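Local atomic coordinates of CghA (Chaetomium globosum, PDB entry 6KBC), a protein that belongs to a fungal two-domain, beta-rich calycin-clan family and holds the ligand WK1 in a pocket. Residues H160-Y165 with R185-A190; A190-D195 with Q220-G225; K317-N322 with E390-D395. All coordinates share one frame; numbering follows the deposited sequence.

Interaction 1 of 3, residues H160-Y165 with R185-A190; sequences HRSLGY and RPIAMA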
ATOM      1  N   HIS A 160       3.806 -14.650  -1.577  1.00 24.08           N
ATOM      2  CA  HIS A 160       3.051 -14.276  -2.757  1.00 25.32           C
ATOM      3  C   HIS A 160       3.467 -15.160  -3.914  1.00 25.87           C
ATOM      4  O   HIS A 160       4.654 -15.434  -4.088  1.00 27.17           O
ATOM      5  CB  HIS A 160       3.313 -12.818  -3.155  1.00 26.36           C
ATOM      6  CG  HIS A 160       2.780 -11.806  -2.191  1.00 24.43           C
ATOM      7  ND1 HIS A 160       3.527 -10.743  -1.735  1.00 29.83           N
ATOM      8  CD2 HIS A 160       1.543 -11.650  -1.661  1.00 25.16           C
ATOM      9  CE1 HIS A 160       2.787  -9.994  -0.933  1.00 26.36           C
ATOM     10  NE2 HIS A 160       1.578 -10.524  -0.872  1.00 25.47           N
ATOM     11  N   ARG A 161       2.496 -15.551  -4.726  1.00 27.35           N
ATOM     12  CA  ARG A 161       2.722 -16.194  -6.018  1.00 32.23           C
ATOM     13  C   ARG A 161       2.068 -15.257  -7.016  1.00 29.69           C
ATOM     14  O   ARG A 161       0.838 -15.230  -7.108  1.00 26.95           O
ATOM     15  CB  ARG A 161       2.082 -17.578  -6.073  1.00 28.67           C
ATOM     16  CG  ARG A 161       2.752 -18.578  -5.168  1.00 42.47           C
ATOM     17  CD  ARG A 161       4.234 -18.303  -5.022  1.00 43.67           C
ATOM     18  NE  ARG A 161       4.864 -19.135  -3.994  1.00 53.64           N
ATOM     19  CZ  ARG A 161       5.572 -20.234  -4.224  1.00 45.67           C
ATOM     20  NH1 ARG A 161       5.704 -20.682  -5.463  1.00 53.08           N
ATOM     21  NH2 ARG A 161       6.122 -20.896  -3.206  1.00 53.23           N
ATOM     22  N   SER A 162       2.874 -14.496  -7.755  1.00 27.98           N
ATOM     23  CA  SER A 162       2.311 -13.481  -8.631  1.00 28.90           C
ATOM     24  C   SER A 162       1.386 -14.107  -9.657  1.00 30.40           C
ATOM     25  O   SER A 162       1.673 -15.169 -10.213  1.00 27.29           O
ATOM     26  CB  SER A 162       3.418 -12.707  -9.347  1.00 30.74           C
ATOM     27  OG  SER A 162       2.844 -11.754 -10.226  1.00 32.58           O
ATOM     28  N   LEU A 163       0.257 -13.445  -9.909  1.00 26.19           N
ATOM     29  CA  LEU A 163      -0.596 -13.893 -10.994  1.00 27.19           C
ATOM     30  C   LEU A 163      -0.141 -13.350 -12.344  1.00 27.80           C
ATOM     31  O   LEU A 163      -0.793 -13.624 -13.358  1.00 29.77           O
ATOM     32  CB  LEU A 163      -2.048 -13.506 -10.705  1.00 27.95           C
ATOM     33  CG  LEU A 163      -2.585 -14.131  -9.404  1.00 28.88           C
ATOM     34  CD1 LEU A 163      -4.092 -14.027  -9.313  1.00 28.89           C
ATOM     35  CD2 LEU A 163      -2.148 -15.613  -9.284  1.00 30.14           C
ATOM     36  N   GLY A 164       0.956 -12.596 -12.376  1.00 27.60           N
ATOM     37  CA  GLY A 164       1.505 -12.103 -13.631  1.00 29.71           C
ATOM     38  C   GLY A 164       0.739 -10.961 -14.265  1.00 31.05           C
ATOM     39  O   GLY A 164       0.777 -10.803 -15.493  1.00 27.03           O
ATOM     40  N   TYR A 165       0.015 -10.173 -13.462  1.00 27.09           N
ATOM     41  CA  TYR A 165      -0.696  -9.021 -13.990  1.00 25.83           C
ATOM     42  C   TYR A 165       0.306  -7.984 -14.494  1.00 24.77           C
ATOM     43  O   TYR A 165       1.303  -7.714 -13.821  1.00 24.57           O
ATOM     44  CB  TYR A 165      -1.552  -8.357 -12.906  1.00 26.04           C
ATOM     45  CG  TYR A 165      -2.819  -9.056 -12.475  1.00 26.01           C
ATOM     46  CD1 TYR A 165      -2.992 -10.439 -12.629  1.00 25.85           C
ATOM     47  CD2 TYR A 165      -3.830  -8.330 -11.857  1.00 26.53           C
ATOM     48  CE1 TYR A 165      -4.159 -11.056 -12.205  1.00 29.01           C
ATOM     49  CE2 TYR A 165      -4.977  -8.931 -11.431  1.00 25.08           C
ATOM     50  CZ  TYR A 165      -5.145 -10.287 -11.602  1.00 25.82           C
ATOM     51  OH  TYR A 165      -6.315 -10.842 -11.159  1.00 26.13           O
ATOM     52  N   ARG A 185       3.226  -0.719  -8.020  1.00 23.34           N
ATOM     53  CA  ARG A 185       3.025  -2.092  -7.568  1.00 22.43           C
ATOM     54  C   ARG A 185       3.923  -3.050  -8.335  1.00 22.96           C
ATOM     55  O   ARG A 185       3.579  -3.475  -9.452  1.00 25.46           O
ATOM     56  CB  ARG A 185       1.552  -2.469  -7.712  1.00 21.85           C
ATOM     57  CG  ARG A 185       0.689  -1.676  -6.721  1.00 22.36           C
ATOM     58  CD  ARG A 185      -0.782  -1.674  -7.090  1.00 20.35           C
ATOM     59  NE  ARG A 185      -1.031  -0.920  -8.307  1.00 26.55           N
ATOM     60  CZ  ARG A 185      -1.222   0.396  -8.347  1.00 22.79           C
ATOM     61  NH1 ARG A 185      -1.206   1.104  -7.225  1.00 21.24           N
ATOM     62  NH2 ARG A 185      -1.428   0.992  -9.510  1.00 22.57           N
ATOM     63  N   PRO A 186       5.075  -3.417  -7.781  1.00 23.15           N
ATOM     64  CA  PRO A 186       5.909  -4.435  -8.443  1.00 24.42           C
ATOM     65  C   PRO A 186       5.175  -5.741  -8.671  1.00 27.14           C
ATOM     66  O   PRO A 186       5.403  -6.407  -9.691  1.00 27.82           O
ATOM     67  CB  PRO A 186       7.081  -4.595  -7.471  1.00 23.70           C
ATOM     68  CG  PRO A 186       7.203  -3.244  -6.842  1.00 24.08           C
ATOM     69  CD  PRO A 186       5.760  -2.820  -6.620  1.00 20.71           C
ATOM     70  N   ILE A 187       4.298  -6.136  -7.751  1.00 24.25           N
ATOM     71  CA  ILE A 187       3.391  -7.251  -7.982  1.00 24.66           C
ATOM     72  C   ILE A 187       1.977  -6.776  -7.695  1.00 23.03           C
ATOM     73  O   ILE A 187       1.613  -6.549  -6.532  1.00 21.80           O
ATOM     74  CB  ILE A 187       3.731  -8.483  -7.139  1.00 27.61           C
ATOM     75  CG1 ILE A 187       5.168  -8.927  -7.413  1.00 29.58           C
ATOM     76  CG2 ILE A 187       2.751  -9.582  -7.467  1.00 24.70           C
ATOM     77  CD1 ILE A 187       5.699  -9.905  -6.388  1.00 28.32           C
ATOM     78  N   ALA A 188       1.184  -6.644  -8.755  1.00 24.67           N
ATOM     79  CA  ALA A 188      -0.160  -6.093  -8.649  1.00 26.80           C
ATOM     80  C   ALA A 188      -1.091  -7.053  -7.928  1.00 29.00           C
ATOM     81  O   ALA A 188      -1.932  -6.622  -7.128  1.00 24.62           O
ATOM     82  CB  ALA A 188      -0.692  -5.782 -10.048  1.00 24.20           C
ATOM     83  N   MET A 189      -0.960  -8.356  -8.199  1.00 23.48           N
ATOM     84  CA  MET A 189      -1.912  -9.339  -7.698  1.00 22.43           C
ATOM     85  C   MET A 189      -1.201 -10.678  -7.538  1.00 27.71           C
ATOM     86  O   MET A 189      -0.511 -11.131  -8.459  1.00 25.65           O
ATOM     87  CB  MET A 189      -3.092  -9.487  -8.661  1.00 22.98           C
ATOM     88  CG  MET A 189      -4.174 -10.450  -8.203  1.00 25.79           C
ATOM     89  SD  MET A 189      -4.827 -10.068  -6.566  1.00 25.74           S
ATOM     90  CE  MET A 189      -6.335 -11.046  -6.734  1.00 27.30           C
ATOM     91  N   ALA A 190      -1.383 -11.313  -6.387  1.00 26.15           N
ATOM     92  CA  ALA A 190      -0.725 -12.581  -6.114  1.00 27.37           C
ATOM     93  C   ALA A 190      -1.658 -13.478  -5.319  1.00 30.67           C
ATOM     94  O   ALA A 190      -2.467 -12.997  -4.519  1.00 26.83           O
ATOM     95  CB  ALA A 190       0.572 -12.366  -5.331  1.00 26.49           C
TER
HETATM   96  O   HOH W   1       0.345  -9.773 -10.630  1.00 23.72           O
HETATM   97  O   HOH W   2       2.115  -7.935 -11.372  1.00 27.88           O
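Met189 lays its CB and CG over one face of the Tyr165 ring, the two side chains running side by side and pointing the same way. Met189 CB is 3.5 Å from the Tyr165 ring centroid and 16° off the normal, shifted toward the rim. With CG anti to the backbone N (chi1 -178°), the Met189 chain carries on across the same face, bringing CG to 3.5 Å from Tyr165 CZ. Leu163 comes alongside the same methionine, its CD1 3.7 Å from Met189 CG. In the backbone, Leu163 N gives a nearly straight hydrogen bond of 2.8 Å to Met189 O, which also accepts from a water held by Tyr165 N. Ser162 OG reaches forward along its own chain as the acceptor of an ST turn, taking Gly164 N at 3.0 Å, while Ile187 CG2 packs on its flank. Ser162 and Ala190 form an antiparallel non-hydrogen-bonded pair, and Ala190 CB lies 3.5 Å from His160 CB; His160 NE2 reaches away to Asp52 O. The contact closes the end of strand 154-162 onto strand 181-200 at its corner; strand 223-231 meets Met189 through Phe223, and strands 252-261 and 269-277 meet the Tyr165 side chain through Val253 and its ring through Tyr276.

Interaction 2 of 3, residues A190-D195 with Q220-G225; sequences ANATVD and QGAFGG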
ATOM      1  N   ALA A 190      -1.383 -11.313  -6.387  1.00 26.15           N
ATOM      2  CA  ALA A 190      -0.725 -12.581  -6.114  1.00 27.37           C
ATOM      3  C   ALA A 190      -1.658 -13.478  -5.319  1.00 30.67           C
ATOM      4  O   ALA A 190      -2.467 -12.997  -4.519  1.00 26.83           O
ATOM      5  CB  ALA A 190       0.572 -12.366  -5.331  1.00 26.49           C
ATOM      6  N   ASN A 191      -1.556 -14.790  -5.554  1.00 28.64           N
ATOM      7  CA  ASN A 191      -2.025 -15.737  -4.551  1.00 27.14           C
ATOM      8  C   ASN A 191      -1.186 -15.560  -3.308  1.00 25.79           C
ATOM      9  O   ASN A 191       0.044 -15.553  -3.375  1.00 28.63           O
ATOM     10  CB  ASN A 191      -1.906 -17.193  -5.022  1.00 32.17           C
ATOM     11  CG  ASN A 191      -2.846 -17.520  -6.133  1.00 39.36           C
ATOM     12  OD1 ASN A 191      -2.468 -18.185  -7.100  1.00 52.73           O
ATOM     13  ND2 ASN A 191      -4.085 -17.051  -6.023  1.00 42.86           N
ATOM     14  N   ALA A 192      -1.841 -15.412  -2.170  1.00 25.99           N
ATOM     15  CA  ALA A 192      -1.138 -15.161  -0.931  1.00 23.77           C
ATOM     16  C   ALA A 192      -1.319 -16.349  -0.001  1.00 28.37           C
ATOM     17  O   ALA A 192      -2.385 -16.970   0.035  1.00 28.13           O
ATOM     18  CB  ALA A 192      -1.638 -13.872  -0.269  1.00 26.42           C
ATOM     19  N   THR A 193      -0.258 -16.700   0.709  1.00 28.45           N
ATOM     20  CA  THR A 193      -0.386 -17.586   1.846  1.00 30.88           C
ATOM     21  C   THR A 193       0.116 -16.868   3.080  1.00 31.78           C
ATOM     22  O   THR A 193       0.991 -15.998   3.009  1.00 33.53           O
ATOM     23  CB  THR A 193       0.385 -18.904   1.666  1.00 30.59           C
ATOM     24  OG1 THR A 193       1.788 -18.659   1.836  1.00 37.68           O
ATOM     25  CG2 THR A 193       0.129 -19.485   0.300  1.00 26.88           C
ATOM     26  N   VAL A 194      -0.467 -17.230   4.212  1.00 29.62           N
ATOM     27  CA  VAL A 194      -0.067 -16.702   5.500  1.00 26.76           C
ATOM     28  C   VAL A 194       0.009 -17.858   6.483  1.00 26.15           C
ATOM     29  O   VAL A 194      -0.862 -18.732   6.499  1.00 27.13           O
ATOM     30  CB  VAL A 194      -1.063 -15.627   5.972  1.00 32.26           C
ATOM     31  CG1 VAL A 194      -0.798 -15.265   7.388  1.00 29.46           C
ATOM     32  CG2 VAL A 194      -0.968 -14.396   5.062  1.00 31.98           C
ATOM     33  N   ASP A 195       1.043 -17.861   7.311  1.00 26.68           N
ATOM     34  CA  ASP A 195       1.114 -18.842   8.388  1.00 32.54           C
ATOM     35  C   ASP A 195       1.848 -18.131   9.522  1.00 31.57           C
ATOM     36  O   ASP A 195       3.078 -18.147   9.604  1.00 32.27           O
ATOM     37  CB  ASP A 195       1.801 -20.124   7.930  1.00 32.43           C
ATOM     38  CG  ASP A 195       1.899 -21.170   9.031  1.00 37.45           C
ATOM     39  OD1 ASP A 195       1.346 -20.942  10.127  1.00 38.87           O
ATOM     40  OD2 ASP A 195       2.469 -22.251   8.766  1.00 40.02           O
ATOM     41  N   GLN A 220      -6.822 -21.295  -0.805  1.00 30.30           N
ATOM     42  CA  GLN A 220      -7.970 -20.641  -0.205  1.00 30.47           C
ATOM     43  C   GLN A 220      -8.344 -19.340  -0.895  1.00 30.84           C
ATOM     44  O   GLN A 220      -9.249 -18.650  -0.424  1.00 30.04           O
ATOM     45  CB  GLN A 220      -7.679 -20.393   1.264  1.00 35.41           C
ATOM     46  CG  GLN A 220      -7.982 -21.601   2.078  1.00 37.16           C
ATOM     47  CD  GLN A 220      -7.660 -21.386   3.504  1.00 32.21           C
ATOM     48  OE1 GLN A 220      -6.509 -21.508   3.904  1.00 30.40           O
ATOM     49  NE2 GLN A 220      -8.664 -21.023   4.290  1.00 41.36           N
ATOM     50  N   GLY A 221      -7.681 -18.989  -1.993  1.00 27.52           N
ATOM     51  CA  GLY A 221      -8.056 -17.778  -2.692  1.00 30.49           C
ATOM     52  C   GLY A 221      -7.622 -16.500  -2.010  1.00 27.62           C
ATOM     53  O   GLY A 221      -8.093 -15.422  -2.388  1.00 28.27           O
ATOM     54  N   ALA A 222      -6.741 -16.584  -1.016  1.00 24.29           N
ATOM     55  CA  ALA A 222      -6.236 -15.379  -0.375  1.00 29.40           C
ATOM     56  C   ALA A 222      -5.317 -14.649  -1.344  1.00 29.06           C
ATOM     57  O   ALA A 222      -4.599 -15.269  -2.135  1.00 28.22           O
ATOM     58  CB  ALA A 222      -5.494 -15.716   0.917  1.00 24.25           C
ATOM     59  N   PHE A 223      -5.358 -13.324  -1.303  1.00 26.11           N
ATOM     60  CA  PHE A 223      -4.686 -12.534  -2.319  1.00 24.53           C
ATOM     61  C   PHE A 223      -3.996 -11.343  -1.674  1.00 27.17           C
ATOM     62  O   PHE A 223      -4.300 -10.937  -0.544  1.00 25.49           O
ATOM     63  CB  PHE A 223      -5.672 -12.070  -3.408  1.00 25.83           C
ATOM     64  CG  PHE A 223      -6.695 -11.067  -2.919  1.00 26.97           C
ATOM     65  CD1 PHE A 223      -7.882 -11.492  -2.325  1.00 24.23           C
ATOM     66  CD2 PHE A 223      -6.468  -9.705  -3.053  1.00 26.48           C
ATOM     67  CE1 PHE A 223      -8.825 -10.568  -1.869  1.00 26.31           C
ATOM     68  CE2 PHE A 223      -7.410  -8.766  -2.599  1.00 25.34           C
ATOM     69  CZ  PHE A 223      -8.587  -9.196  -2.002  1.00 25.79           C
ATOM     70  N   GLY A 224      -3.072 -10.771  -2.423  1.00 26.30           N
ATOM     71  CA  GLY A 224      -2.348  -9.623  -1.927  1.00 24.52           C
ATOM     72  C   GLY A 224      -1.411  -9.138  -3.003  1.00 25.78           C
ATOM     73  O   GLY A 224      -1.428  -9.627  -4.136  1.00 24.30           O
ATOM     74  N   GLY A 225      -0.595  -8.172  -2.641  1.00 27.33           N
ATOM     75  CA  GLY A 225       0.347  -7.625  -3.612  1.00 25.25           C
ATOM     76  C   GLY A 225       1.563  -7.075  -2.930  1.00 25.88           C
ATOM     77  O   GLY A 225       1.624  -7.092  -1.713  1.00 22.86           O
TER
HETATM   78  O   HOH W   3      -4.611 -18.437  -0.794  1.00 31.31           O
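The Phe223 ring leads away from Ala190, which meets this residue only at the root of its side chain. Segment 190-195 stacks on neither face of the ring; at its edge, in plane, lies Gly221 O from its own segment, and Met54 of strand 46-54 packs against the side chain. CG stands between the backbone N and the carbonyl carbon (chi1 68°), which swings the ring off to the far side of its strand and leaves Phe223 CB 3.5 Å from Ala190 O.

The peptide groups do most of the joining. Ala190 and Gly224 are an antiparallel hydrogen-bonded pair: Gly224 N donates to Ala190 O at 3.1 Å, and the return bond from Ala190 N to Gly224 O, 2.8 Å long, is bent and weak. One step on, Asn191 and Phe223 make a non-hydrogen-bonded pair whose side chains diverge. Ala192 N then reaches Ala222 O at 2.8 Å in a straight bond, although it arrives 46° out of the carbonyl plane.

This is strand pairing within the N-terminal, calycin-type domain. Past Ala192 the two backbones part; the segments 190-195 and 223-225 run at 107° to each other. Where they splay, a water fills the next rung, accepting from Ala222 N and probably donating to Ala192 O, both at 2.8 Å. Ala222 CB tucks in beside it, 3.5 Å from Ala192 O.

Ala192 CB lies against the Phe223 carbonyl carbon, 3.7 Å from Phe223 C. Beyond the separation, Val194 bonds through its backbone to Leu216 of strand 210-216, while the other edge of 190-195 pairs with strand 154-162 through Asn191 and Arg161. Gly225 N, at the far end, is held by Asp52 OD1.

Interaction 3 of 3, residues K317-N322 with E390-D395; sequences KYRDKN and EVELSD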
ATOM      1  N   LYS A 317     -13.718   7.656  12.273  1.00 21.82           N
ATOM      2  CA  LYS A 317     -13.764   8.290  13.586  1.00 29.68           C
ATOM      3  C   LYS A 317     -13.152   9.676  13.603  1.00 27.79           C
ATOM      4  O   LYS A 317     -13.286  10.370  14.611  1.00 28.46           O
ATOM      5  CB  LYS A 317     -12.993   7.468  14.635  1.00 26.86           C
ATOM      6  CG  LYS A 317     -13.464   6.035  14.858  1.00 37.06           C
ATOM      7  CD  LYS A 317     -14.892   5.979  15.319  1.00 37.25           C
ATOM      8  CE  LYS A 317     -15.192   4.636  15.974  1.00 41.17           C
ATOM      9  NZ  LYS A 317     -16.628   4.560  16.360  1.00 35.06           N
ATOM     10  N   TYR A 318     -12.426  10.066  12.559  1.00 23.43           N
ATOM     11  CA  TYR A 318     -11.595  11.256  12.673  1.00 25.43           C
ATOM     12  C   TYR A 318     -12.151  12.382  11.820  1.00 23.22           C
ATOM     13  O   TYR A 318     -13.310  12.749  12.005  1.00 24.59           O
ATOM     14  CB  TYR A 318     -10.152  10.902  12.334  1.00 26.25           C
ATOM     15  CG  TYR A 318      -9.580   9.908  13.319  1.00 26.46           C
ATOM     16  CD1 TYR A 318      -9.210  10.321  14.599  1.00 28.76           C
ATOM     17  CD2 TYR A 318      -9.408   8.568  12.978  1.00 30.53           C
ATOM     18  CE1 TYR A 318      -8.686   9.428  15.522  1.00 31.38           C
ATOM     19  CE2 TYR A 318      -8.883   7.658  13.898  1.00 33.69           C
ATOM     20  CZ  TYR A 318      -8.530   8.101  15.171  1.00 34.86           C
ATOM     21  OH  TYR A 318      -8.012   7.213  16.088  1.00 36.50           O
ATOM     22  N   ARG A 319     -11.369  12.949  10.902  1.00 22.82           N
ATOM     23  CA  ARG A 319     -11.850  14.138  10.200  1.00 24.18           C
ATOM     24  C   ARG A 319     -13.108  13.834   9.393  1.00 22.55           C
ATOM     25  O   ARG A 319     -14.124  14.532   9.509  1.00 23.22           O
ATOM     26  CB  ARG A 319     -10.767  14.714   9.289  1.00 21.59           C
ATOM     27  CG  ARG A 319     -11.216  16.022   8.641  1.00 19.91           C
ATOM     28  CD  ARG A 319     -10.283  16.466   7.533  1.00 23.05           C
ATOM     29  NE  ARG A 319     -10.332  15.537   6.402  1.00 22.86           N
ATOM     30  CZ  ARG A 319      -9.316  15.319   5.577  1.00 25.06           C
ATOM     31  NH1 ARG A 319      -8.162  15.948   5.769  1.00 25.28           N
ATOM     32  NH2 ARG A 319      -9.448  14.454   4.575  1.00 22.79           N
ATOM     33  N   ASP A 320     -13.056  12.802   8.566  1.00 19.79           N
ATOM     34  CA  ASP A 320     -14.153  12.455   7.674  1.00 21.25           C
ATOM     35  C   ASP A 320     -14.925  11.302   8.278  1.00 22.21           C
ATOM     36  O   ASP A 320     -14.361  10.238   8.540  1.00 23.35           O
ATOM     37  CB  ASP A 320     -13.635  12.071   6.287  1.00 21.86           C
ATOM     38  CG  ASP A 320     -12.744  13.138   5.709  1.00 23.41           C
ATOM     39  OD1 ASP A 320     -13.065  14.332   5.926  1.00 22.24           O
ATOM     40  OD2 ASP A 320     -11.749  12.792   5.039  1.00 22.49           O
ATOM     41  N   LYS A 321     -16.219  11.503   8.447  1.00 21.42           N
ATOM     42  CA  LYS A 321     -17.101  10.490   9.014  1.00 20.98           C
ATOM     43  C   LYS A 321     -17.666   9.609   7.905  1.00 23.25           C
ATOM     44  O   LYS A 321     -18.882   9.447   7.760  1.00 21.63           O
ATOM     45  CB  LYS A 321     -18.212  11.189   9.796  1.00 24.18           C
ATOM     46  CG  LYS A 321     -17.717  12.122  10.923  1.00 25.18           C
ATOM     47  CD  LYS A 321     -16.590  11.503  11.735  1.00 27.40           C
ATOM     48  CE  LYS A 321     -16.259  12.320  13.002  1.00 28.36           C
ATOM     49  NZ  LYS A 321     -15.883  13.691  12.616  1.00 29.06           N
ATOM     50  N   ASN A 322     -16.782   9.062   7.064  1.00 18.45           N
ATOM     51  CA  ASN A 322     -17.242   8.339   5.888  1.00 21.21           C
ATOM     52  C   ASN A 322     -17.514   6.867   6.206  1.00 21.79           C
ATOM     53  O   ASN A 322     -16.895   6.266   7.088  1.00 20.70           O
ATOM     54  CB  ASN A 322     -16.229   8.452   4.736  1.00 19.32           C
ATOM     55  CG  ASN A 322     -14.879   7.864   5.080  1.00 21.41           C
ATOM     56  OD1 ASN A 322     -14.299   8.181   6.123  1.00 19.52           O
ATOM     57  ND2 ASN A 322     -14.350   7.016   4.182  1.00 19.13           N
ATOM     58  N   GLU A 390      -6.978   4.832   5.036  1.00 19.30           N
ATOM     59  CA  GLU A 390      -7.588   6.139   4.796  1.00 20.79           C
ATOM     60  C   GLU A 390      -6.908   7.116   5.737  1.00 20.44           C
ATOM     61  O   GLU A 390      -7.162   7.091   6.944  1.00 20.31           O
ATOM     62  CB  GLU A 390      -9.100   6.079   5.022  1.00 21.35           C
ATOM     63  CG  GLU A 390      -9.718   4.892   4.266  1.00 18.45           C
ATOM     64  CD  GLU A 390     -11.219   4.799   4.422  1.00 24.73           C
ATOM     65  OE1 GLU A 390     -11.779   3.810   3.918  1.00 23.46           O
ATOM     66  OE2 GLU A 390     -11.840   5.709   5.024  1.00 23.81           O
ATOM     67  N   VAL A 391      -6.024   7.950   5.192  1.00 21.25           N
ATOM     68  CA  VAL A 391      -5.180   8.822   6.000  1.00 21.61           C
ATOM     69  C   VAL A 391      -5.598  10.265   5.773  1.00 21.37           C
ATOM     70  O   VAL A 391      -5.779  10.704   4.633  1.00 22.78           O
ATOM     71  CB  VAL A 391      -3.687   8.638   5.694  1.00 23.04           C
ATOM     72  CG1 VAL A 391      -2.865   9.430   6.715  1.00 26.74           C
ATOM     73  CG2 VAL A 391      -3.316   7.136   5.703  1.00 24.15           C
ATOM     74  N   GLU A 392      -5.722  10.993   6.867  1.00 25.16           N
ATOM     75  CA  GLU A 392      -6.147  12.375   6.913  1.00 24.18           C
ATOM     76  C   GLU A 392      -4.990  13.166   7.505  1.00 27.84           C
ATOM     77  O   GLU A 392      -4.354  12.711   8.465  1.00 25.96           O
ATOM     78  CB  GLU A 392      -7.340  12.429   7.813  1.00 26.14           C
ATOM     79  CG  GLU A 392      -8.550  11.719   7.249  1.00 23.99           C
ATOM     80  CD  GLU A 392      -9.594  11.639   8.300  1.00 22.20           C
ATOM     81  OE1 GLU A 392      -9.223  11.955   9.464  1.00 24.11           O
ATOM     82  OE2 GLU A 392     -10.755  11.312   7.990  1.00 24.38           O
ATOM     83  N   LEU A 393      -4.693  14.331   6.939  1.00 23.66           N
ATOM     84  CA  LEU A 393      -3.652  15.167   7.512  1.00 24.51           C
ATOM     85  C   LEU A 393      -4.142  16.604   7.561  1.00 27.17           C
ATOM     86  O   LEU A 393      -5.026  17.019   6.810  1.00 22.43           O
ATOM     87  CB  LEU A 393      -2.339  15.084   6.720  1.00 23.37           C
ATOM     88  CG  LEU A 393      -1.667  13.708   6.686  1.00 29.79           C
ATOM     89  CD1 LEU A 393      -0.487  13.776   5.773  1.00 30.52           C
ATOM     90  CD2 LEU A 393      -1.238  13.291   8.076  1.00 33.90           C
ATOM     91  N   SER A 394      -3.515  17.374   8.434  1.00 27.33           N
ATOM     92  CA  SER A 394      -3.971  18.731   8.672  1.00 28.88           C
ATOM     93  C   SER A 394      -3.880  19.573   7.406  1.00 26.19           C
ATOM     94  O   SER A 394      -3.024  19.351   6.549  1.00 27.33           O
ATOM     95  CB  SER A 394      -3.147  19.364   9.790  1.00 30.29           C
ATOM     96  OG  SER A 394      -3.576  20.701   9.985  1.00 40.66           O
ATOM     97  N   ASP A 395      -4.804  20.532   7.277  1.00 24.64           N
ATOM     98  CA  ASP A 395      -4.741  21.477   6.165  1.00 28.51           C
ATOM     99  C   ASP A 395      -3.569  22.452   6.292  1.00 28.82           C
ATOM    100  O   ASP A 395      -3.144  23.019   5.284  1.00 28.00           O
ATOM    101  CB  ASP A 395      -6.067  22.240   6.064  1.00 29.65           C
ATOM    102  CG  ASP A 395      -7.224  21.342   5.635  1.00 25.18           C
ATOM    103  OD1 ASP A 395      -7.292  20.995   4.439  1.00 25.28           O
ATOM    104  OD2 ASP A 395      -8.046  20.955   6.497  1.00 23.55           O
TER
HETATM  105  O   HOH W   4     -11.960   9.724   9.780  1.00 23.30           O
HETATM  106  O   HOH W   5      -7.379  18.215   7.263  1.00 30.31           O
HETATM  107  O   HOH W   6     -11.665   7.795   6.710  1.00 24.37           O
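Glu392 pushes its carboxylate into the bend of the 317-322 loop, where two successive backbone N-H groups take one oxygen each. Arg319 N meets OE1 of Glu392 on its syn side at 2.8 Å, and Asp320 N meets OE2 of Glu392 at 2.8 Å from above the carboxylate plane. Gly363 N adds a further bond to OE1, and a water that also joins Tyr318 N and Asp320 O donates to OE2, so both buried oxygens are gripped more than once. The Arg319 guanidinium is stacked over the same side chain, with Glu392 CG 3.9 Å from its plane and the two flat groups 28° apart. CG of Arg319 is anti to the backbone N (chi1 -175°) and the chain bends further out, which folds the group back over the glutamate.

In this C-terminal domain, also of calycin type, the contact ties the irregular connection between strands 302-308 and 324-330 to the end of strand 382-392. Arg319 grips Asp320 side-on, Arg319 NE to Asp320 OD1 at 3.0 Å and Arg319 NH2 to Asp320 OD2 at 2.9 Å. Asp320 OD2 comes within 3.4 Å of Glu392 OE2, a closeness of like charges. Lys307, salt-bridged to Asp320, probably offsets it, and Asp241 gives Arg319 NH2 a second acid. Deeper along the strand, Asn322 ND2 donates to Glu390 OE2 at 3.0 Å in a straight bond, within the amide plane; the other carboxylate oxygen of Glu390 takes His345.

Toward the partly exposed end the packing gives way to water. Leu393 O lies at the edge of the Arg319 guanidinium, at too poor an angle to bond NH1 directly. A water 2.8 Å from Arg319 NH1 accepts from it and donates to both Leu393 O and Asp395 OD2.

Interactions 1 and 2 follow one another along the chain and share Ala190 on strand 181-200, their centres about 10 Å apart. Strand 154-162 pairs with one edge of this strand and strand 223-231 with the other, and the two contacts touch directly, for instance where His160 CE1 packs on Gly225 O. Interaction 3 comes later in sequence and belongs to the other domain, on the opposite side of the chain's centre. Its centre lies about 30 Å from both others and its nearest atoms about 14 Å from interaction 1. The first two therefore build one continuous piece of the N-terminal domain, while the third, not touching them, ties a loop to the last strand of the C-terminal domain.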